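PDB 2O8R: polyphosphate kinase from Porphyromonas gingivalis, which probably catalyses the reversible transfer of the terminal phosphate of ATP to a growing long-chain polyphosphate. Local coordinates for residues A[131-145]-A[207-221]. The protein carries 3 engineered substitutions. Residues are numbered along the deposited sequence; the frame is centred on the assembly and turned at random.
Sequences LRRFFHEEIFPLLYP and SFLEDIIKEHLDVVF
Phe135 pushes its ring between Ile212 and Ile213 of helix 209-214 and Val219 and Val220 of the weakly bonded helical turn that follows, a knob-into-hole contact in the middle domain of this PPK1-family enzyme; the axes of helices 131-139 and 209-214 cross at -99°. His216 CB sits over the centre of one ring face, 3.5 Å from the Phe135 centroid, as a CH-pi contact, while Phe140 CB lies toward the rim of the opposite face. With CG anti to the backbone N (chi1 175°), the Phe135 side chain runs past His216 in the opposite direction. Phe135 CB in turn lies over the His216 ring, offset toward its rim; the two rings are nearly parallel but slid apart, and barely overlap. At the Phe135 edge, CZ meets Val220 CG2 at 3.7 Å. A second knob, Ile212, fits among Leu131, Phe134, Phe135 and Ile139; its CD1 end lies 3.5 Å from Leu131 CD2. Ile139 divides its branches, CD1 reaching Leu209 CD1 at 3.5 Å and CG2 packing on Ile213 CG1. Farther along, Leu143 and Pro145 carry the apolar seam over Ile213 and Val220.

Two strands add to the packing: Val193 of strand 192-195 touches Phe134, Leu209 and Ile212, while Leu182 of strand 178-183 packs against Ile213 and Val220. The His216 ring is fixed within its own segment, ND1 donating to Ile212 O at 2.8 Å with an N-H...O angle of 160°.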
loop_
_atom_site.group_PDB
_atom_site.type_symbol
_atom_site.label_atom_id
_atom_site.label_comp_id
_atom_site.label_asym_id
_atom_site.label_seq_id
_atom_site.Cartn_x
_atom_site.Cartn_y
_atom_site.Cartn_z
ATOM N N LEU A 131 -3.116 29.600 7.169
ATOM C CA LEU A 131 -3.352 29.140 5.797
ATOM C C LEU A 131 -2.452 29.804 4.781
ATOM O O LEU A 131 -1.991 29.157 3.851
ATOM C CB LEU A 131 -4.819 29.319 5.407
ATOM C CG LEU A 131 -5.716 28.304 6.128
ATOM C CD1 LEU A 131 -7.187 28.647 6.045
ATOM C CD2 LEU A 131 -5.456 26.939 5.548
ATOM N N ARG A 132 -2.185 31.089 4.976
ATOM C CA ARG A 132 -1.251 31.813 4.125
ATOM C C ARG A 132 0.126 31.184 4.227
ATOM O O ARG A 132 0.823 31.048 3.221
ATOM C CB ARG A 132 -1.208 33.292 4.507
ATOM C CG ARG A 132 -0.264 34.127 3.699
ATOM C CD ARG A 132 -0.763 35.553 3.598
ATOM N NE ARG A 132 0.341 36.513 3.629
ATOM C CZ ARG A 132 0.195 37.836 3.578
ATOM N NH1 ARG A 132 -1.016 38.382 3.476
ATOM N NH2 ARG A 132 1.266 38.618 3.632
ATOM N N ARG A 133 0.510 30.764 5.429
ATOM C CA ARG A 133 1.811 30.104 5.588
ATOM C C ARG A 133 1.746 28.764 4.883
ATOM O O ARG A 133 2.608 28.455 4.050
ATOM C CB ARG A 133 2.178 29.922 7.063
ATOM C CG ARG A 133 3.666 29.943 7.360
ATOM C CD ARG A 133 4.004 29.157 8.626
ATOM N NE ARG A 133 4.164 27.729 8.335
ATOM C CZ ARG A 133 3.222 26.796 8.488
ATOM N NH1 ARG A 133 2.017 27.110 8.954
ATOM N NH2 ARG A 133 3.490 25.532 8.178
ATOM N N PHE A 134 0.679 28.019 5.191
ATOM C CA PHE A 134 0.437 26.667 4.676
ATOM C C PHE A 134 0.448 26.660 3.169
ATOM O O PHE A 134 1.129 25.838 2.551
ATOM C CB PHE A 134 -0.912 26.156 5.170
ATOM C CG PHE A 134 -1.169 24.688 4.897
ATOM C CD1 PHE A 134 -0.594 23.708 5.687
ATOM C CD2 PHE A 134 -2.038 24.296 3.887
ATOM C CE1 PHE A 134 -0.857 22.372 5.461
ATOM C CE2 PHE A 134 -2.299 22.956 3.655
ATOM C CZ PHE A 134 -1.716 21.999 4.447
ATOM N N PHE A 135 -0.304 27.582 2.577
ATOM C CA PHE A 135 -0.308 27.684 1.142
ATOM C C PHE A 135 1.112 27.891 0.651
ATOM O O PHE A 135 1.568 27.159 -0.228
ATOM C CB PHE A 135 -1.210 28.795 0.619
ATOM C CG PHE A 135 -1.115 28.960 -0.859
ATOM C CD1 PHE A 135 -1.792 28.092 -1.707
ATOM C CD2 PHE A 135 -0.301 29.936 -1.414
ATOM C CE1 PHE A 135 -1.693 28.216 -3.091
ATOM C CE2 PHE A 135 -0.195 30.066 -2.796
ATOM C CZ PHE A 135 -0.899 29.203 -3.638
ATOM N N HIS A 136 1.822 28.853 1.238
ATOM C CA HIS A 136 3.184 29.146 0.778
ATOM C C HIS A 136 4.151 27.987 0.971
ATOM O O HIS A 136 4.803 27.575 0.020
ATOM C CB HIS A 136 3.727 30.456 1.369
ATOM C CG HIS A 136 3.207 31.682 0.676
ATOM N ND1 HIS A 136 2.025 32.297 1.035
ATOM C CD2 HIS A 136 3.685 32.381 -0.379
ATOM C CE1 HIS A 136 1.806 33.330 0.241
ATOM N NE2 HIS A 136 2.798 33.402 -0.628
ATOM N N GLU A 137 4.221 27.428 2.171
ATOM C CA GLU A 137 5.235 26.410 2.432
ATOM C C GLU A 137 4.837 25.009 1.979
ATOM O O GLU A 137 5.701 24.208 1.639
ATOM C CB GLU A 137 5.607 26.366 3.913
ATOM C CG GLU A 137 6.221 27.625 4.483
ATOM C CD GLU A 137 6.477 27.504 5.984
ATOM O OE1 GLU A 137 6.018 26.511 6.598
ATOM O OE2 GLU A 137 7.140 28.398 6.555
ATOM N N GLU A 138 3.541 24.706 1.983
ATOM C CA GLU A 138 3.091 23.324 1.769
ATOM C C GLU A 138 2.320 23.055 0.467
ATOM O O GLU A 138 2.547 22.038 -0.182
ATOM C CB GLU A 138 2.258 22.854 2.962
ATOM C CG GLU A 138 2.990 22.902 4.289
ATOM C CD GLU A 138 3.702 21.612 4.623
ATOM O OE1 GLU A 138 3.783 20.721 3.752
ATOM O OE2 GLU A 138 4.178 21.484 5.771
ATOM N N ILE A 139 1.395 23.938 0.102
ATOM C CA ILE A 139 0.621 23.743 -1.128
ATOM C C ILE A 139 1.380 24.189 -2.371
ATOM O O ILE A 139 1.579 23.409 -3.302
ATOM C CB ILE A 139 -0.710 24.510 -1.108
ATOM C CG1 ILE A 139 -1.582 24.043 0.054
ATOM C CG2 ILE A 139 -1.432 24.326 -2.427
ATOM C CD1 ILE A 139 -2.927 24.689 0.086
ATOM N N PHE A 140 1.796 25.450 -2.376
ATOM C CA PHE A 140 2.414 26.061 -3.550
ATOM C C PHE A 140 3.491 25.196 -4.209
ATOM O O PHE A 140 3.451 25.009 -5.418
ATOM C CB PHE A 140 2.939 27.468 -3.233
ATOM C CG PHE A 140 3.477 28.193 -4.420
ATOM C CD1 PHE A 140 2.632 28.929 -5.235
ATOM C CD2 PHE A 140 4.834 28.135 -4.731
ATOM C CE1 PHE A 140 3.117 29.603 -6.341
ATOM C CE2 PHE A 140 5.330 28.801 -5.834
ATOM C CZ PHE A 140 4.466 29.542 -6.643
ATOM N N PRO A 141 4.446 24.659 -3.429
ATOM C CA PRO A 141 5.465 23.797 -4.068
ATOM C C PRO A 141 4.907 22.583 -4.821
ATOM O O PRO A 141 5.633 21.958 -5.583
ATOM C CB PRO A 141 6.320 23.312 -2.890
ATOM C CG PRO A 141 6.045 24.269 -1.769
ATOM C CD PRO A 141 4.678 24.823 -1.977
ATOM N N LEU A 142 3.633 22.260 -4.611
ATOM C CA LEU A 142 3.020 21.100 -5.249
ATOM C C LEU A 142 2.088 21.503 -6.405
ATOM O O LEU A 142 1.372 20.683 -6.974
ATOM C CB LEU A 142 2.269 20.269 -4.201
ATOM C CG LEU A 142 3.027 19.651 -3.011
ATOM C CD1 LEU A 142 2.101 18.759 -2.193
ATOM C CD2 LEU A 142 4.225 18.849 -3.479
ATOM N N LEU A 143 2.118 22.775 -6.765
ATOM C CA LEU A 143 1.296 23.281 -7.849
ATOM C C LEU A 143 2.007 23.226 -9.200
ATOM O O LEU A 143 3.229 23.185 -9.281
ATOM C CB LEU A 143 0.902 24.722 -7.544
ATOM C CG LEU A 143 -0.454 25.007 -6.887
ATOM C CD1 LEU A 143 -0.943 23.854 -6.062
ATOM C CD2 LEU A 143 -0.392 26.282 -6.054
ATOM N N TYR A 144 1.221 23.211 -10.265
ATOM C CA TYR A 144 1.744 23.384 -11.606
ATOM C C TYR A 144 0.815 24.333 -12.345
ATOM O O TYR A 144 -0.145 23.888 -12.964
ATOM C CB TYR A 144 1.788 22.058 -12.332
ATOM C CG TYR A 144 2.725 21.066 -11.721
ATOM C CD1 TYR A 144 4.024 20.946 -12.170
ATOM C CD2 TYR A 144 2.300 20.215 -10.704
ATOM C CE1 TYR A 144 4.892 20.006 -11.614
ATOM C CE2 TYR A 144 3.152 19.280 -10.142
ATOM C CZ TYR A 144 4.442 19.179 -10.598
ATOM O OH TYR A 144 5.283 18.260 -10.020
ATOM N N PRO A 145 1.080 25.650 -12.260
ATOM C CA PRO A 145 0.187 26.626 -12.888
ATOM C C PRO A 145 0.272 26.506 -14.386
ATOM O O PRO A 145 1.343 26.676 -14.967
ATOM C CB PRO A 145 0.744 27.974 -12.432
ATOM C CG PRO A 145 1.651 27.649 -11.276
ATOM C CD PRO A 145 2.208 26.301 -11.574
ATOM N N SER A 207 -10.901 22.836 6.305
ATOM C CA SER A 207 -11.009 23.528 5.037
ATOM C C SER A 207 -10.738 22.551 3.930
ATOM O O SER A 207 -9.892 21.667 4.089
ATOM C CB SER A 207 -9.965 24.626 4.961
ATOM O OG SER A 207 -10.301 25.686 5.819
ATOM N N PHE A 208 -11.456 22.713 2.820
ATOM C CA PHE A 208 -11.120 22.029 1.565
ATOM C C PHE A 208 -9.787 22.569 1.072
ATOM O O PHE A 208 -9.526 23.778 1.129
ATOM C CB PHE A 208 -12.166 22.297 0.476
ATOM C CG PHE A 208 -13.507 21.642 0.721
ATOM C CD1 PHE A 208 -13.837 20.451 0.089
ATOM C CD2 PHE A 208 -14.447 22.228 1.551
ATOM C CE1 PHE A 208 -15.071 19.854 0.292
ATOM C CE2 PHE A 208 -15.682 21.639 1.752
ATOM C CZ PHE A 208 -15.994 20.450 1.122
ATOM N N LEU A 209 -8.945 21.677 0.585
ATOM C CA LEU A 209 -7.692 22.082 -0.020
ATOM C C LEU A 209 -7.923 23.104 -1.132
ATOM O O LEU A 209 -7.241 24.134 -1.175
ATOM C CB LEU A 209 -6.962 20.860 -0.566
ATOM C CG LEU A 209 -5.479 20.978 -0.894
ATOM C CD1 LEU A 209 -4.747 21.721 0.209
ATOM C CD2 LEU A 209 -4.894 19.572 -1.104
ATOM N N GLU A 210 -8.901 22.843 -2.006
ATOM C CA GLU A 210 -9.125 23.710 -3.176
ATOM C C GLU A 210 -9.600 25.101 -2.790
ATOM O O GLU A 210 -9.371 26.056 -3.525
ATOM C CB GLU A 210 -10.067 23.078 -4.215
ATOM C CG GLU A 210 -11.533 22.942 -3.790
ATOM C CD GLU A 210 -11.844 21.607 -3.112
ATOM O OE1 GLU A 210 -10.949 21.038 -2.446
ATOM O OE2 GLU A 210 -12.996 21.132 -3.241
ATOM N N ASP A 211 -10.252 25.209 -1.634
ATOM C CA ASP A 211 -10.646 26.508 -1.110
ATOM C C ASP A 211 -9.409 27.349 -0.762
ATOM O O ASP A 211 -9.302 28.504 -1.160
ATOM C CB ASP A 211 -11.578 26.341 0.092
ATOM C CG ASP A 211 -13.030 26.103 -0.314
ATOM O OD1 ASP A 211 -13.373 26.271 -1.500
ATOM O OD2 ASP A 211 -13.839 25.756 0.566
ATOM N N ILE A 212 -8.459 26.749 -0.055
ATOM C CA ILE A 212 -7.217 27.427 0.267
ATOM C C ILE A 212 -6.535 27.937 -0.987
ATOM O O ILE A 212 -6.131 29.100 -1.040
ATOM C CB ILE A 212 -6.246 26.535 1.055
ATOM C CG1 ILE A 212 -6.949 25.975 2.309
ATOM C CG2 ILE A 212 -4.955 27.342 1.403
ATOM C CD1 ILE A 212 -6.241 24.763 2.910
ATOM N N ILE A 213 -6.421 27.077 -1.993
ATOM C CA ILE A 213 -5.821 27.478 -3.262
ATOM C C ILE A 213 -6.545 28.700 -3.861
ATOM O O ILE A 213 -5.915 29.696 -4.205
ATOM C CB ILE A 213 -5.747 26.302 -4.258
ATOM C CG1 ILE A 213 -4.760 25.245 -3.735
ATOM C CG2 ILE A 213 -5.319 26.805 -5.636
ATOM C CD1 ILE A 213 -4.503 24.079 -4.683
ATOM N N LYS A 214 -7.869 28.632 -3.925
ATOM C CA LYS A 214 -8.690 29.741 -4.403
ATOM C C LYS A 214 -8.364 31.077 -3.719
ATOM O O LYS A 214 -8.343 32.123 -4.358
ATOM C CB LYS A 214 -10.174 29.409 -4.213
ATOM C CG LYS A 214 -10.722 28.319 -5.162
ATOM C CD LYS A 214 -12.230 28.213 -5.001
ATOM C CE LYS A 214 -12.900 27.638 -6.209
ATOM N NZ LYS A 214 -14.361 27.666 -6.008
ATOM N N GLU A 215 -8.086 31.022 -2.425
ATOM C CA GLU A 215 -7.858 32.206 -1.620
ATOM C C GLU A 215 -6.453 32.805 -1.838
ATOM O O GLU A 215 -6.134 33.883 -1.338
ATOM C CB GLU A 215 -8.079 31.841 -0.146
ATOM C CG GLU A 215 -8.243 33.002 0.832
ATOM C CD GLU A 215 -9.318 33.996 0.417
ATOM O OE1 GLU A 215 -10.330 33.585 -0.197
ATOM O OE2 GLU A 215 -9.149 35.197 0.717
ATOM N N HIS A 216 -5.609 32.119 -2.595
ATOM C CA HIS A 216 -4.241 32.590 -2.780
ATOM C C HIS A 216 -3.821 32.625 -4.246
ATOM O O HIS A 216 -2.631 32.688 -4.554
ATOM C CB HIS A 216 -3.269 31.737 -1.961
ATOM C CG HIS A 216 -3.502 31.806 -0.486
ATOM N ND1 HIS A 216 -4.293 30.900 0.186
ATOM C CD2 HIS A 216 -3.065 32.685 0.443
ATOM C CE1 HIS A 216 -4.324 31.214 1.468
ATOM N NE2 HIS A 216 -3.582 32.289 1.652
ATOM N N LEU A 217 -4.802 32.599 -5.141
ATOM C CA LEU A 217 -4.540 32.548 -6.569
ATOM C C LEU A 217 -3.749 33.767 -7.028
ATOM O O LEU A 217 -2.965 33.684 -7.978
ATOM C CB LEU A 217 -5.853 32.434 -7.350
ATOM C CG LEU A 217 -6.554 31.072 -7.369
ATOM C CD1 LEU A 217 -7.946 31.193 -7.925
ATOM C CD2 LEU A 217 -5.751 30.080 -8.182
ATOM N N ASP A 218 -3.936 34.883 -6.324
ATOM C CA ASP A 218 -3.218 36.128 -6.606
ATOM C C ASP A 218 -1.697 36.020 -6.494
ATOM O O ASP A 218 -0.988 36.754 -7.174
ATOM C CB ASP A 218 -3.726 37.265 -5.723
ATOM C CG ASP A 218 -3.908 36.842 -4.289
ATOM O OD1 ASP A 218 -4.924 36.172 -3.986
ATOM O OD2 ASP A 218 -3.035 37.183 -3.466
ATOM N N VAL A 219 -1.189 35.108 -5.665
ATOM C CA VAL A 219 0.263 34.909 -5.581
ATOM C C VAL A 219 0.775 34.037 -6.733
ATOM O O VAL A 219 1.945 34.127 -7.136
ATOM C CB VAL A 219 0.740 34.378 -4.185
ATOM C CG1 VAL A 219 -0.283 34.688 -3.087
ATOM C CG2 VAL A 219 1.060 32.903 -4.219
ATOM N N VAL A 220 -0.120 33.216 -7.271
ATOM C CA VAL A 220 0.212 32.299 -8.357
ATOM C C VAL A 220 0.207 33.064 -9.679
ATOM O O VAL A 220 1.022 32.812 -10.576
ATOM C CB VAL A 220 -0.778 31.112 -8.384
ATOM C CG1 VAL A 220 -0.571 30.241 -9.601
ATOM C CG2 VAL A 220 -0.627 30.286 -7.118
ATOM N N PHE A 221 -0.689 34.034 -9.777
ATOM C CA PHE A 221 -0.775 34.853 -10.973
ATOM C C PHE A 221 -0.588 36.337 -10.647
ATOM O O PHE A 221 -1.546 37.113 -10.718
ATOM C CB PHE A 221 -2.123 34.619 -11.654
ATOM C CG PHE A 221 -2.412 33.172 -11.959
ATOM C CD1 PHE A 221 -1.916 32.581 -13.116
ATOM C CD2 PHE A 221 -3.186 32.403 -11.095
ATOM C CE1 PHE A 221 -2.186 31.248 -13.404
ATOM C CE2 PHE A 221 -3.462 31.079 -11.378
ATOM C CZ PHE A 221 -2.954 30.496 -12.538
#